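Local coordinates for protein O-methyltransferase family 2 (Planctopirus limnophila, PDB 5I2H) that probably transfers a methyl group from S-adenosyl-L-methionine to a hydroxyl oxygen of its substrate, and binds the flavonoid apigenin in the crystal, at residues A34-V37 / H41-D44; T72-C75 / L79-K82. All coordinates share one frame; numbering follows the deposited sequence.

Interaction 1 of 2, residues A34-V37 / H41-D44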
ATOM      1  N   ALA A  34       1.970 -11.450  -2.280  1.00  9.55           N
ATOM      2  CA  ALA A  34       1.369 -12.530  -3.067  1.00 10.47           C
ATOM      3  C   ALA A  34       2.425 -13.287  -3.865  1.00 10.88           C
ATOM      4  O   ALA A  34       2.364 -14.523  -3.964  1.00 11.94           O
ATOM      5  CB  ALA A  34       0.269 -11.976  -3.991  1.00  9.98           C
ATOM      6  N   ALA A  35       3.381 -12.574  -4.471  1.00 11.72           N
ATOM      7  CA  ALA A  35       4.467 -13.252  -5.194  1.00 10.99           C
ATOM      8  C   ALA A  35       5.248 -14.171  -4.259  1.00 12.14           C
ATOM      9  O   ALA A  35       5.583 -15.307  -4.619  1.00 13.73           O
ATOM     10  CB  ALA A  35       5.408 -12.219  -5.829  1.00 11.15           C
ATOM     11  N   SER A  36       5.544 -13.695  -3.048  1.00 11.54           N
ATOM     12  CA  SER A  36       6.422 -14.446  -2.152  1.00 12.43           C
ATOM     13  C   SER A  36       5.714 -15.648  -1.549  1.00 14.05           C
ATOM     14  O   SER A  36       6.331 -16.716  -1.377  1.00 15.56           O
ATOM     15  CB  SER A  36       6.925 -13.526  -1.052  1.00 14.80           C
ATOM     16  OG  SER A  36       7.655 -12.482  -1.645  1.00 15.22           O
ATOM     17  N   VAL A  37       4.431 -15.501  -1.208  1.00 12.69           N
ATOM     18  CA  VAL A  37       3.684 -16.621  -0.632  1.00 15.47           C
ATOM     19  C   VAL A  37       3.309 -17.631  -1.704  1.00 17.05           C
ATOM     20  O   VAL A  37       3.556 -18.845  -1.562  1.00 20.67           O
ATOM     21  CB  VAL A  37       2.419 -16.104   0.089  1.00 16.02           C
ATOM     22  CG1 VAL A  37       1.469 -17.275   0.471  1.00 17.34           C
ATOM     23  CG2 VAL A  37       2.783 -15.273   1.288  1.00 13.87           C
ATOM     24  N   HIS A  41       7.411 -19.330  -2.947  1.00 19.45           N
ATOM     25  CA  HIS A  41       7.589 -20.210  -1.790  1.00 22.89           C
ATOM     26  C   HIS A  41       8.661 -19.700  -0.820  1.00 19.02           C
ATOM     27  O   HIS A  41       9.285 -20.504  -0.114  1.00 18.20           O
ATOM     28  CB  HIS A  41       7.947 -21.658  -2.179  1.00 29.36           C
ATOM     29  CG  HIS A  41       7.365 -22.151  -3.474  1.00 34.07           C
ATOM     30  ND1 HIS A  41       6.080 -22.641  -3.581  1.00 36.39           N
ATOM     31  CD2 HIS A  41       7.927 -22.305  -4.701  1.00 34.35           C
ATOM     32  CE1 HIS A  41       5.864 -23.045  -4.823  1.00 36.28           C
ATOM     33  NE2 HIS A  41       6.968 -22.849  -5.525  1.00 34.97           N
ATOM     34  N   VAL A  42       8.864 -18.370  -0.750  1.00 16.80           N
ATOM     35  CA  VAL A  42       9.962 -17.797   0.040  1.00 16.37           C
ATOM     36  C   VAL A  42       9.912 -18.264   1.492  1.00 15.42           C
ATOM     37  O   VAL A  42      10.938 -18.623   2.085  1.00 15.85           O
ATOM     38  CB  VAL A  42       9.926 -16.262  -0.040  1.00 18.25           C
ATOM     39  CG1 VAL A  42      10.994 -15.659   0.844  1.00 20.56           C
ATOM     40  CG2 VAL A  42      10.135 -15.841  -1.457  1.00 19.19           C
ATOM     41  N   PHE A  43       8.731 -18.198   2.109  1.00 16.32           N
ATOM     42  CA  PHE A  43       8.631 -18.434   3.551  1.00 16.04           C
ATOM     43  C   PHE A  43       8.749 -19.911   3.874  1.00 18.84           C
ATOM     44  O   PHE A  43       9.423 -20.285   4.840  1.00 20.01           O
ATOM     45  CB  PHE A  43       7.325 -17.846   4.068  1.00 16.28           C
ATOM     46  CG  PHE A  43       7.177 -16.392   3.706  1.00 16.35           C
ATOM     47  CD1 PHE A  43       7.993 -15.441   4.309  1.00 17.46           C
ATOM     48  CD2 PHE A  43       6.309 -16.001   2.698  1.00 15.49           C
ATOM     49  CE1 PHE A  43       7.904 -14.087   3.947  1.00 18.00           C
ATOM     50  CE2 PHE A  43       6.226 -14.659   2.317  1.00 16.44           C
ATOM     51  CZ  PHE A  43       7.018 -13.703   2.957  1.00 16.71           C
ATOM     52  N   ASP A  44       8.157 -20.760   3.042  1.00 19.65           N
ATOM     53  CA  ASP A  44       8.311 -22.184   3.274  1.00 20.71           C
ATOM     54  C   ASP A  44       9.766 -22.606   3.098  1.00 21.94           C
ATOM     55  O   ASP A  44      10.252 -23.490   3.824  1.00 23.21           O
ATOM     56  CB  ASP A  44       7.378 -22.956   2.342  1.00 21.81           C
ATOM     57  CG  ASP A  44       5.897 -22.721   2.653  1.00 25.88           C
ATOM     58  OD1 ASP A  44       5.529 -22.648   3.837  1.00 25.21           O
ATOM     59  OD2 ASP A  44       5.100 -22.584   1.703  1.00 30.91           O
TER
HETATM   60  O   HOH W   1       6.111 -19.072   0.926  1.00 31.87           O
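S36 and V37, near the end of helix 26-39, meet V42 and F43 at the start of helix 42-48 in a buried contact across the tight turn between two consecutive helices of the N-terminal dimerisation domain. The turn pivots on H41, whose positive phi (61°) breaks the first helix just before the second begins. V42 N donates to S36 O at 3.1 Å, in the carbonyl plane, with an N-H...O angle of 149°. A water takes the next amide, F43 N, at 3.0 Å and gives a weak bond back to S36 O. The two helices belong to a domain of the helix-turn-helix class, the dimerisation module of these O-methyltransferases. Across its interior F43 keeps CG beside its own backbone N (chi1 -54°), which swings the ring back over the preceding helix. There CE2 approaches both S36 CB and V37 CG2 obliquely, each at 3.6 Å. Shortened to an alanine, this position would probably leave V37 CG2 and S36 CB without their cover and open a gap beside L74 and L98, which also touch this side chain. V42 CG2 lies 4.0 Å from S36 CB, while S36 OG turns back to hydrogen-bond L32 O within its own helix.

Interaction 2 of 2, residues T72-C75 / L79-K82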
ATOM      1  N   THR A  72      14.998  -7.233   0.443  1.00 11.39           N
ATOM      2  CA  THR A  72      14.846  -5.918   1.053  1.00 11.60           C
ATOM      3  C   THR A  72      13.383  -5.601   1.340  1.00 10.58           C
ATOM      4  O   THR A  72      13.047  -5.099   2.425  1.00 11.61           O
ATOM      5  CB  THR A  72      15.484  -4.856   0.147  1.00 10.42           C
ATOM      6  OG1 THR A  72      16.896  -5.084   0.137  1.00 12.27           O
ATOM      7  CG2 THR A  72      15.195  -3.424   0.616  1.00 11.53           C
ATOM      8  N   GLY A  73      12.488  -5.899   0.398  1.00 10.16           N
ATOM      9  CA  GLY A  73      11.070  -5.633   0.642  1.00 10.39           C
ATOM     10  C   GLY A  73      10.522  -6.423   1.823  1.00 11.49           C
ATOM     11  O   GLY A  73       9.797  -5.890   2.686  1.00 11.08           O
ATOM     12  N   LEU A  74      10.859  -7.709   1.884  1.00 11.39           N
ATOM     13  CA  LEU A  74      10.319  -8.528   2.958  1.00 10.47           C
ATOM     14  C   LEU A  74      10.968  -8.190   4.295  1.00  8.87           C
ATOM     15  O   LEU A  74      10.293  -8.241   5.325  1.00 10.87           O
ATOM     16  CB  LEU A  74      10.480 -10.028   2.635  1.00 11.80           C
ATOM     17  CG  LEU A  74       9.720 -10.484   1.379  1.00 12.81           C
ATOM     18  CD1 LEU A  74      10.095 -11.929   1.000  1.00 13.43           C
ATOM     19  CD2 LEU A  74       8.200 -10.308   1.531  1.00 12.55           C
ATOM     20  N   CYS A  75      12.260  -7.820   4.302  1.00  9.26           N
ATOM     21  CA  CYS A  75      12.860  -7.322   5.533  1.00  9.75           C
ATOM     22  C   CYS A  75      12.155  -6.065   6.012  1.00 10.15           C
ATOM     23  O   CYS A  75      11.893  -5.903   7.217  1.00 11.78           O
ATOM     24  CB  CYS A  75      14.346  -7.014   5.314  1.00 11.72           C
ATOM     25  SG  CYS A  75      15.428  -8.491   5.238  1.00 12.48           S
ATOM     26  N   LEU A  79       9.311  -9.207   7.951  1.00  9.61           N
ATOM     27  CA  LEU A  79       9.031 -10.623   7.710  1.00 11.59           C
ATOM     28  C   LEU A  79      10.289 -11.460   7.557  1.00 13.93           C
ATOM     29  O   LEU A  79      10.269 -12.663   7.843  1.00 14.00           O
ATOM     30  CB  LEU A  79       8.158 -10.784   6.461  1.00 10.90           C
ATOM     31  CG  LEU A  79       6.809 -10.066   6.561  1.00 11.27           C
ATOM     32  CD1 LEU A  79       6.067 -10.133   5.224  1.00 11.95           C
ATOM     33  CD2 LEU A  79       5.976 -10.658   7.717  1.00 13.25           C
ATOM     34  N   LEU A  80      11.374 -10.852   7.086  1.00 13.52           N
ATOM     35  CA  LEU A  80      12.689 -11.475   7.117  1.00 14.42           C
ATOM     36  C   LEU A  80      13.625 -10.620   7.955  1.00 15.06           C
ATOM     37  O   LEU A  80      13.371  -9.437   8.219  1.00 14.76           O
ATOM     38  CB  LEU A  80      13.272 -11.650   5.712  1.00 15.50           C
ATOM     39  CG  LEU A  80      12.478 -12.425   4.665  1.00 18.23           C
ATOM     40  CD1 LEU A  80      13.258 -12.514   3.346  1.00 17.10           C
ATOM     41  CD2 LEU A  80      12.141 -13.789   5.137  1.00 19.39           C
ATOM     42  N   THR A  81      14.726 -11.225   8.365  1.00 18.77           N
ATOM     43  CA  THR A  81      15.712 -10.515   9.149  1.00 20.96           C
ATOM     44  C   THR A  81      17.098 -10.941   8.683  1.00 20.62           C
ATOM     45  O   THR A  81      17.294 -12.057   8.184  1.00 20.40           O
ATOM     46  CB  THR A  81      15.504 -10.760  10.653  1.00 23.88           C
ATOM     47  OG1 THR A  81      16.468  -9.997  11.385  1.00 26.75           O
ATOM     48  CG2 THR A  81      15.656 -12.223  11.006  1.00 23.57           C
ATOM     49  N   LYS A  82      18.047 -10.012   8.782  1.00 20.35           N
ATOM     50  CA  LYS A  82      19.434 -10.278   8.391  1.00 24.11           C
ATOM     51  C   LYS A  82      20.283 -10.435   9.650  1.00 33.63           C
ATOM     52  O   LYS A  82      20.701  -9.442  10.244  1.00 34.78           O
ATOM     53  CB  LYS A  82      19.968  -9.170   7.493  1.00 23.88           C
ATOM     54  CG  LYS A  82      19.308  -9.167   6.137  1.00 24.88           C
ATOM     55  CD  LYS A  82      20.018  -8.235   5.128  1.00 24.75           C
ATOM     56  CE  LYS A  82      19.269  -8.237   3.795  1.00 24.49           C
ATOM     57  NZ  LYS A  82      19.829  -7.344   2.734  1.00 23.05           N
TER
HETATM   58  O   HOH W   2      18.730  -7.264   0.267  1.00 20.75           O
HETATM   59  O   HOH W   3      12.906  -7.462  10.084  1.00 38.63           O
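L80 packs against L74 and C75 where helix 64-76 ends and strand 80-82 begins. Its CB lies 3.9 Å from C75 SG. With CG beside its own backbone N (chi1 -56°), the chain then heads for L74: CG comes within 3.7 Å of L74 CB, and the tip, CD1, touches both L74 CB and L74 CD1, the latter at 4.0 Å. L46 of helix 42-48 and I88 and L90 of strand 88-90 also touch this side chain. The backbone is held by L74 O, which receives L79 N at 3.0 Å, tilted 20° from the carbonyl plane, and more weakly L80 N. In return L80 O takes a CA-H...O contact from C75 CA (3.5 Å) and a bond from a water at 2.8 Å. Farther along, the extended K82 chain passes C75 SG, with K82 CG 4.0 Å from that sulfur, and carries NZ to a water shared with T72 OG1; NZ also bonds D307 O in the catalytic part of the chain. A helix turning tightly into the first strand of the antiparallel hairpin 80-82/88-90 is the helix-to-wing junction of a winged-helix domain.

Overall arrangement
Interactions 1 and 2 follow one another along the chain, inside the same dimerisation domain, with centres about 12 Å apart. The first closes the turn between helices 26-39 and 42-48; the second closes the turn from helix 64-76 into the strand pair 80-82/88-90. L74 joins them: its CD1 rests 3.6 Å from S36 OG, while its CD2 meets the F43 ring at CZ. The two turns therefore share an apolar core to which helices 26-39, 42-48 and 64-76 and strand 80-82 contribute. From the second contact, L79 reaches I20 of the second subunit, so interaction 2 lies near the dimer partner at L79.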